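Local coordinates for ornithine cyclodeaminase (Methanococcus maripaludis S2, PDB 3C2Q), which catalyses the NAD-dependent conversion of L-ornithine to L-proline with release of ammonia, at residues E9-K14 with F76-H81; G25-T30 with A52-Y57. All blocks are in the same frame, centred on the assembly; numbering follows the deposited sequence.

How the interactions relate
Both contacts belong to the mixed sheet, which is separate from the parallel sheet of the Rossmann fold that probably binds NAD. Their centres lie about 8 Å apart. Interaction 1 adds edge strand 12-15 to strand 76-79. Interaction 2 sets the loop 25-30 against the start of strand 53-57, the other neighbour of strand 76-79. Both segments of interaction 2 fall between the two of interaction 1 in sequence. The contacts meet directly: Gly80 N probably hydrogen-bonds Gly25 O at 2.8 Å, and Val56 N probably hydrogen-bonds Phe76 O at 2.9 Å. The N-terminal strand joins the sheet at its edge, and the loop after it packs on the same sheet, away from the probable NAD site.

Interaction 1 of 2, residues E9-K14 with F76-H81; sequences ENANLK and FVLIGH
Lys14 and Val77 form an antiparallel hydrogen-bonded pair. Val77 N gives a nearly straight bond to Lys14 O at 2.8 Å (170° at the hydrogen), and Lys14 N returns one to Val77 O at 3.0 Å. Ile79 N reaches Asn12 O at 2.8 Å. Between these bonds, Leu13 and Leu78 make a non-hydrogen-bonded pair, and Leu13 CA directs its hydrogen to Val77 O, 3.3 Å away. A water accepts from Asn12 N and donates to Ile79 O, bridging them.

On the Lys14 face, Lys14 CG lies 3.6 Å from Ile79 CG1. CG and CG1 each lie beside their own backbone N (Lys14 chi1 -60°, Ile79 chi1 -57°), and the aliphatic stems cross at a slant. The lysine bends at its second and third torsions and leads its amine away. On the other face, Leu13 CD2 rests over the backbone of Leu78. Ala11 CB meets Leu78 CD1 tightly at 3.5 Å.

This is an antiparallel edge-strand pairing, strand 12-15 being outermost at one end of the mixed sheet within this chain. Strand 76-79 lies between it and strand 53-57, where Leu78 is hydrogen-bonded to Ile54 through the backbone.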
ATOM      1  N   GLU B   9     -27.255 -17.650  35.918  1.00 46.92           N
ATOM      2  CA  GLU B   9     -26.323 -17.848  37.028  1.00 47.01           C
ATOM      3  C   GLU B   9     -25.655 -16.532  37.449  1.00 45.05           C
ATOM      4  O   GLU B   9     -25.453 -15.628  36.624  1.00 44.70           O
ATOM      5  CB  GLU B   9     -25.232 -18.858  36.635  1.00 47.21           C
ATOM      6  CG  GLU B   9     -25.747 -20.205  36.078  1.00 50.13           C
ATOM      7  CD  GLU B   9     -24.616 -21.156  35.647  1.00 50.72           C
ATOM      8  OE1 GLU B   9     -23.453 -20.940  36.076  1.00 55.29           O
ATOM      9  OE2 GLU B   9     -24.894 -22.124  34.880  1.00 55.77           O
ATOM     10  N   ASN B  10     -25.321 -16.419  38.732  1.00 42.48           N
ATOM     11  CA  ASN B  10     -24.425 -15.365  39.179  1.00 40.25           C
ATOM     12  C   ASN B  10     -23.035 -15.673  38.633  1.00 38.55           C
ATOM     13  O   ASN B  10     -22.681 -16.836  38.472  1.00 37.78           O
ATOM     14  CB  ASN B  10     -24.374 -15.293  40.704  1.00 40.65           C
ATOM     15  CG  ASN B  10     -25.575 -14.585  41.301  1.00 41.33           C
ATOM     16  OD1 ASN B  10     -25.870 -13.443  40.964  1.00 41.86           O
ATOM     17  ND2 ASN B  10     -26.263 -15.260  42.213  1.00 42.11           N
ATOM     18  N   ALA B  11     -22.257 -14.637  38.343  1.00 37.50           N
ATOM     19  CA  ALA B  11     -20.906 -14.812  37.793  1.00 37.25           C
ATOM     20  C   ALA B  11     -19.987 -15.535  38.778  1.00 37.09           C
ATOM     21  O   ALA B  11     -20.095 -15.343  39.979  1.00 36.03           O
ATOM     22  CB  ALA B  11     -20.304 -13.454  37.435  1.00 36.61           C
ATOM     23  N   ASN B  12     -19.079 -16.350  38.253  1.00 37.55           N
ATOM     24  CA  ASN B  12     -18.044 -16.962  39.068  1.00 38.68           C
ATOM     25  C   ASN B  12     -16.882 -16.001  39.291  1.00 38.44           C
ATOM     26  O   ASN B  12     -16.376 -15.382  38.340  1.00 37.16           O
ATOM     27  CB  ASN B  12     -17.566 -18.266  38.443  1.00 39.25           C
ATOM     28  CG  ASN B  12     -18.681 -19.319  38.359  1.00 44.87           C
ATOM     29  OD1 ASN B  12     -19.100 -19.712  37.262  1.00 49.48           O
ATOM     30  ND2 ASN B  12     -19.180 -19.767  39.523  1.00 47.40           N
ATOM     31  N   LEU B  13     -16.472 -15.880  40.553  1.00 37.26           N
ATOM     32  CA  LEU B  13     -15.402 -14.992  40.953  1.00 37.20           C
ATOM     33  C   LEU B  13     -14.356 -15.737  41.757  1.00 37.67           C
ATOM     34  O   LEU B  13     -14.688 -16.596  42.592  1.00 37.85           O
ATOM     35  CB  LEU B  13     -15.944 -13.817  41.769  1.00 36.94           C
ATOM     36  CG  LEU B  13     -17.170 -13.065  41.250  1.00 37.29           C
ATOM     37  CD1 LEU B  13     -17.686 -12.097  42.289  1.00 35.39           C
ATOM     38  CD2 LEU B  13     -16.885 -12.342  39.947  1.00 35.98           C
ATOM     39  N   LYS B  14     -13.089 -15.424  41.506  1.00 37.18           N
ATOM     40  CA  LYS B  14     -11.974 -16.021  42.252  1.00 36.79           C
ATOM     41  C   LYS B  14     -10.978 -14.907  42.520  1.00 36.16           C
ATOM     42  O   LYS B  14     -10.795 -14.029  41.648  1.00 35.89           O
ATOM     43  CB  LYS B  14     -11.288 -17.136  41.468  1.00 37.10           C
ATOM     44  CG  LYS B  14     -12.161 -18.336  41.082  1.00 41.29           C
ATOM     45  CD  LYS B  14     -12.060 -19.501  42.059  1.00 47.72           C
ATOM     46  CE  LYS B  14     -13.150 -19.446  43.128  1.00 51.24           C
ATOM     47  NZ  LYS B  14     -13.187 -20.700  43.981  1.00 53.75           N
ATOM     48  N   PHE B  76     -11.197  -9.781  43.377  1.00 28.83           N
ATOM     49  CA  PHE B  76     -12.084 -10.806  42.810  1.00 29.45           C
ATOM     50  C   PHE B  76     -12.197 -10.628  41.301  1.00 28.31           C
ATOM     51  O   PHE B  76     -12.757  -9.642  40.843  1.00 27.26           O
ATOM     52  CB  PHE B  76     -13.502 -10.727  43.391  1.00 30.38           C
ATOM     53  CG  PHE B  76     -13.561 -11.052  44.855  1.00 35.06           C
ATOM     54  CD1 PHE B  76     -13.073 -12.274  45.322  1.00 37.46           C
ATOM     55  CD2 PHE B  76     -14.071 -10.128  45.767  1.00 40.39           C
ATOM     56  CE1 PHE B  76     -13.106 -12.593  46.694  1.00 41.36           C
ATOM     57  CE2 PHE B  76     -14.105 -10.437  47.151  1.00 41.85           C
ATOM     58  CZ  PHE B  76     -13.616 -11.670  47.595  1.00 39.31           C
ATOM     59  N   VAL B  77     -11.734 -11.632  40.584  1.00 27.57           N
ATOM     60  CA  VAL B  77     -11.657 -11.615  39.116  1.00 27.88           C
ATOM     61  C   VAL B  77     -12.772 -12.512  38.579  1.00 28.21           C
ATOM     62  O   VAL B  77     -13.010 -13.634  39.069  1.00 27.74           O
ATOM     63  CB  VAL B  77     -10.261 -12.116  38.632  1.00 27.55           C
ATOM     64  CG1 VAL B  77     -10.216 -12.252  37.083  1.00 28.12           C
ATOM     65  CG2 VAL B  77      -9.156 -11.181  39.139  1.00 26.81           C
ATOM     66  N   LEU B  78     -13.489 -11.977  37.601  1.00 28.06           N
ATOM     67  CA  LEU B  78     -14.499 -12.713  36.879  1.00 28.71           C
ATOM     68  C   LEU B  78     -13.857 -13.884  36.147  1.00 29.03           C
ATOM     69  O   LEU B  78     -12.888 -13.688  35.373  1.00 28.12           O
ATOM     70  CB  LEU B  78     -15.206 -11.771  35.890  1.00 28.73           C
ATOM     71  CG  LEU B  78     -16.177 -12.422  34.884  1.00 30.49           C
ATOM     72  CD1 LEU B  78     -17.462 -12.819  35.579  1.00 29.28           C
ATOM     73  CD2 LEU B  78     -16.504 -11.449  33.763  1.00 29.56           C
ATOM     74  N   ILE B  79     -14.402 -15.089  36.390  1.00 28.45           N
ATOM     75  CA  ILE B  79     -13.948 -16.329  35.791  1.00 29.75           C
ATOM     76  C   ILE B  79     -15.029 -16.887  34.895  1.00 30.81           C
ATOM     77  O   ILE B  79     -16.219 -16.854  35.246  1.00 29.76           O
ATOM     78  CB  ILE B  79     -13.611 -17.412  36.865  1.00 30.47           C
ATOM     79  CG1 ILE B  79     -12.558 -16.915  37.848  1.00 31.56           C
ATOM     80  CG2 ILE B  79     -13.163 -18.715  36.213  1.00 32.15           C
ATOM     81  CD1 ILE B  79     -11.284 -16.356  37.249  1.00 31.83           C
ATOM     82  N   GLY B  80     -14.605 -17.392  33.733  1.00 32.19           N
ATOM     83  CA  GLY B  80     -15.518 -17.959  32.725  1.00 33.45           C
ATOM     84  C   GLY B  80     -16.508 -16.984  32.106  1.00 33.53           C
ATOM     85  O   GLY B  80     -16.352 -15.756  32.203  1.00 34.48           O
ATOM     86  N   HIS B  81     -17.565 -17.532  31.512  1.00 34.32           N
ATOM     87  CA  HIS B  81     -18.504 -16.716  30.735  1.00 34.66           C
ATOM     88  C   HIS B  81     -19.946 -16.665  31.251  1.00 35.31           C
ATOM     89  O   HIS B  81     -20.802 -16.018  30.623  1.00 35.02           O
ATOM     90  CB  HIS B  81     -18.475 -17.129  29.256  1.00 35.00           C
ATOM     91  CG  HIS B  81     -17.163 -16.860  28.574  1.00 34.41           C
ATOM     92  ND1 HIS B  81     -16.012 -17.556  28.875  1.00 33.39           N
ATOM     93  CD2 HIS B  81     -16.831 -15.990  27.591  1.00 32.95           C
ATOM     94  CE1 HIS B  81     -15.022 -17.116  28.115  1.00 35.73           C
ATOM     95  NE2 HIS B  81     -15.491 -16.161  27.332  1.00 32.59           N
TER
HETATM   96  O   HOH W   1     -18.753 -16.560  35.487  1.00 27.19           O

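Interaction 2 of 2, residues G25-T30 with A52-Y57. With IMD (imidazole), chain G.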
ATOM      1  N   GLY B  25      -8.998 -19.624  33.887  1.00 30.45           N
ATOM      2  CA  GLY B  25     -10.342 -19.432  33.373  1.00 28.88           C
ATOM      3  C   GLY B  25     -10.816 -17.994  33.437  1.00 27.55           C
ATOM      4  O   GLY B  25     -11.936 -17.716  33.067  1.00 28.02           O
ATOM      5  N   PHE B  26      -9.967 -17.067  33.876  1.00 26.88           N
ATOM      6  CA  PHE B  26     -10.357 -15.649  33.890  1.00 25.90           C
ATOM      7  C   PHE B  26     -10.912 -15.168  32.545  1.00 25.58           C
ATOM      8  O   PHE B  26     -10.433 -15.583  31.480  1.00 26.04           O
ATOM      9  CB  PHE B  26      -9.203 -14.754  34.334  1.00 26.32           C
ATOM     10  CG  PHE B  26      -8.106 -14.582  33.299  1.00 25.64           C
ATOM     11  CD1 PHE B  26      -8.170 -13.549  32.366  1.00 26.93           C
ATOM     12  CD2 PHE B  26      -7.003 -15.423  33.294  1.00 26.16           C
ATOM     13  CE1 PHE B  26      -7.158 -13.381  31.423  1.00 27.80           C
ATOM     14  CE2 PHE B  26      -5.974 -15.264  32.371  1.00 27.46           C
ATOM     15  CZ  PHE B  26      -6.058 -14.228  31.425  1.00 27.18           C
ATOM     16  N   TYR B  27     -11.931 -14.325  32.619  1.00 24.53           N
ATOM     17  CA  TYR B  27     -12.567 -13.725  31.460  1.00 24.44           C
ATOM     18  C   TYR B  27     -11.680 -12.571  30.957  1.00 23.78           C
ATOM     19  O   TYR B  27     -11.198 -11.721  31.749  1.00 21.80           O
ATOM     20  CB  TYR B  27     -13.970 -13.218  31.820  1.00 24.23           C
ATOM     21  CG  TYR B  27     -14.717 -12.513  30.681  1.00 24.45           C
ATOM     22  CD1 TYR B  27     -15.319 -13.241  29.656  1.00 24.85           C
ATOM     23  CD2 TYR B  27     -14.821 -11.127  30.648  1.00 25.05           C
ATOM     24  CE1 TYR B  27     -16.005 -12.603  28.620  1.00 25.46           C
ATOM     25  CE2 TYR B  27     -15.509 -10.475  29.625  1.00 24.34           C
ATOM     26  CZ  TYR B  27     -16.089 -11.214  28.620  1.00 24.33           C
ATOM     27  OH  TYR B  27     -16.778 -10.550  27.647  1.00 24.16           O
ATOM     28  N   SER B  28     -11.429 -12.593  29.646  1.00 23.90           N
ATOM     29  CA  SER B  28     -10.648 -11.536  28.986  1.00 22.94           C
ATOM     30  C   SER B  28     -11.637 -10.706  28.165  1.00 22.14           C
ATOM     31  O   SER B  28     -12.362 -11.255  27.355  1.00 22.96           O
ATOM     32  CB  SER B  28      -9.560 -12.159  28.097  1.00 23.45           C
ATOM     33  OG  SER B  28      -8.718 -11.159  27.558  1.00 23.93           O
ATOM     34  N   THR B  29     -11.691  -9.397  28.414  1.00 20.87           N
ATOM     35  CA  THR B  29     -12.784  -8.565  27.969  1.00 20.34           C
ATOM     36  C   THR B  29     -12.733  -8.291  26.448  1.00 20.12           C
ATOM     37  O   THR B  29     -11.656  -8.343  25.827  1.00 18.84           O
ATOM     38  CB  THR B  29     -12.756  -7.200  28.676  1.00 20.76           C
ATOM     39  OG1 THR B  29     -11.433  -6.650  28.564  1.00 21.44           O
ATOM     40  CG2 THR B  29     -13.099  -7.349  30.202  1.00 22.47           C
ATOM     41  N   THR B  30     -13.911  -8.008  25.901  1.00 20.16           N
ATOM     42  CA  THR B  30     -14.083  -7.361  24.613  1.00 19.96           C
ATOM     43  C   THR B  30     -13.960  -5.845  24.803  1.00 20.53           C
ATOM     44  O   THR B  30     -13.707  -5.347  25.928  1.00 19.72           O
ATOM     45  CB  THR B  30     -15.478  -7.647  24.032  1.00 20.25           C
ATOM     46  OG1 THR B  30     -16.452  -6.910  24.774  1.00 19.57           O
ATOM     47  CG2 THR B  30     -15.816  -9.164  24.051  1.00 20.38           C
ATOM     48  N   ALA B  52      -8.570  -6.970  28.852  1.00 20.41           N
ATOM     49  CA  ALA B  52      -8.392  -6.672  30.258  1.00 21.57           C
ATOM     50  C   ALA B  52      -9.283  -7.620  31.098  1.00 21.93           C
ATOM     51  O   ALA B  52      -9.894  -8.556  30.579  1.00 21.40           O
ATOM     52  CB  ALA B  52      -8.719  -5.200  30.543  1.00 20.00           C
ATOM     53  N   VAL B  53      -9.324  -7.397  32.404  1.00 24.16           N
ATOM     54  CA  VAL B  53     -10.124  -8.307  33.234  1.00 25.48           C
ATOM     55  C   VAL B  53     -11.213  -7.546  33.981  1.00 24.81           C
ATOM     56  O   VAL B  53     -11.174  -6.314  34.117  1.00 25.25           O
ATOM     57  CB  VAL B  53      -9.270  -9.172  34.228  1.00 26.37           C
ATOM     58  CG1 VAL B  53      -8.254 -10.003  33.482  1.00 28.94           C
ATOM     59  CG2 VAL B  53      -8.598  -8.306  35.230  1.00 27.31           C
ATOM     60  N   ILE B  54     -12.179  -8.290  34.488  1.00 23.86           N
ATOM     61  CA  ILE B  54     -13.221  -7.639  35.242  1.00 23.40           C
ATOM     62  C   ILE B  54     -13.021  -7.921  36.735  1.00 24.85           C
ATOM     63  O   ILE B  54     -12.996  -9.092  37.160  1.00 24.20           O
ATOM     64  CB  ILE B  54     -14.592  -8.069  34.728  1.00 23.57           C
ATOM     65  CG1 ILE B  54     -14.762  -7.530  33.282  1.00 22.40           C
ATOM     66  CG2 ILE B  54     -15.724  -7.577  35.681  1.00 22.60           C
ATOM     67  CD1 ILE B  54     -16.113  -7.832  32.642  1.00 20.12           C
ATOM     68  N   VAL B  55     -12.855  -6.851  37.500  1.00 25.21           N
ATOM     69  CA  VAL B  55     -12.648  -6.966  38.942  1.00 26.82           C
ATOM     70  C   VAL B  55     -13.972  -6.522  39.579  1.00 28.08           C
ATOM     71  O   VAL B  55     -14.506  -5.465  39.243  1.00 28.10           O
ATOM     72  CB  VAL B  55     -11.433  -6.132  39.395  1.00 26.23           C
ATOM     73  CG1 VAL B  55     -11.334  -5.988  40.931  1.00 25.80           C
ATOM     74  CG2 VAL B  55     -10.142  -6.747  38.816  1.00 24.65           C
ATOM     75  N   VAL B  56     -14.495  -7.374  40.457  1.00 29.99           N
ATOM     76  CA  VAL B  56     -15.772  -7.132  41.139  1.00 31.44           C
ATOM     77  C   VAL B  56     -15.536  -6.802  42.629  1.00 32.67           C
ATOM     78  O   VAL B  56     -14.658  -7.396  43.291  1.00 32.61           O
ATOM     79  CB  VAL B  56     -16.701  -8.363  40.981  1.00 31.27           C
ATOM     80  CG1 VAL B  56     -18.069  -8.120  41.616  1.00 31.27           C
ATOM     81  CG2 VAL B  56     -16.857  -8.721  39.502  1.00 32.15           C
ATOM     82  N   TYR B  57     -16.292  -5.822  43.110  1.00 34.37           N
ATOM     83  CA  TYR B  57     -16.315  -5.406  44.510  1.00 36.27           C
ATOM     84  C   TYR B  57     -17.745  -5.674  45.002  1.00 36.38           C
ATOM     85  O   TYR B  57     -18.573  -4.783  44.980  1.00 35.71           O
ATOM     86  CB  TYR B  57     -15.985  -3.924  44.603  1.00 36.80           C
ATOM     87  CG  TYR B  57     -14.699  -3.566  43.882  1.00 38.88           C
ATOM     88  CD1 TYR B  57     -13.460  -3.839  44.459  1.00 38.86           C
ATOM     89  CD2 TYR B  57     -14.726  -2.975  42.612  1.00 40.05           C
ATOM     90  CE1 TYR B  57     -12.272  -3.523  43.797  1.00 40.08           C
ATOM     91  CE2 TYR B  57     -13.535  -2.651  41.942  1.00 39.65           C
ATOM     92  CZ  TYR B  57     -12.322  -2.933  42.544  1.00 40.17           C
ATOM     93  OH  TYR B  57     -11.140  -2.618  41.904  1.00 40.80           O
TER
HETATM   94  N1  IMD G 503     -17.436 -12.289  25.618  1.00 28.12           N
HETATM   95  C2  IMD G 503     -16.301 -12.469  24.889  1.00 28.90           C
HETATM   96  N3  IMD G 503     -16.574 -13.362  23.892  1.00 31.15           N
HETATM   97  C4  IMD G 503     -17.854 -13.781  24.039  1.00 28.79           C
HETATM   98  C5  IMD G 503     -18.394 -13.107  25.121  1.00 27.80           C
HETATM   99  O   HOH W   2     -12.078 -11.181  34.265  1.00 22.88           O
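Thr29 grips Ala52 with both its backbone and its side chain, although the loop 25-30 has no regular strand structure. Thr29 N donates to Ala52 O at 2.9 Å, with the donor tilted 25° from the carbonyl plane. Ala52 N donates to Thr29 OG1, also at 2.9 Å. Thr29 OG1 sits between its own backbone N and carbonyl carbon (chi1 50°), which brings the hydroxyl to the Ala52 amide. The same hydroxyl is hydrogen-bonded to Lys49 O, so two partners fix its rotation.

The methyl of Thr29 turns to the strand instead. CG2 meets Ile54 CG1 at 3.5 Å, and the two side chains meet obliquely. Ile54 CD1 continues to the Tyr27 ring, 4.1 Å from CE2, and these two side chains run side by side in the same direction. On the other flank, Val53 CG1 lies 3.7 Å from Phe26 CD1, with the side chains roughly at right angles. A water joins the backbones: it donates to Tyr27 O at 2.7 Å and accepts from Ile54 N.

N1 of an imidazole donates to Tyr27 OH at 2.8 Å and lies at the edge of the tyrosine ring, in its plane. The imidazole is probably from the crystallisation liquor. The Tyr27 ring also meets His81 edge-to-face. A leucine in place of Tyr27 would probably leave Ile54 CD1 without the ring beside it and His81 without its edge-to-face partner.

The contact is a loop packed on the N-terminal start of strand 53-57, partly at a subunit interface. The loop also covers neighbouring strands. Tyr27 packs on Leu78 of strand 76-79 and on Ile84 and Val86 of strand 84-86. Phe26 stacks with Tyr206 of the second subunit and also packs on Val77 and Ile79 of strand 76-79.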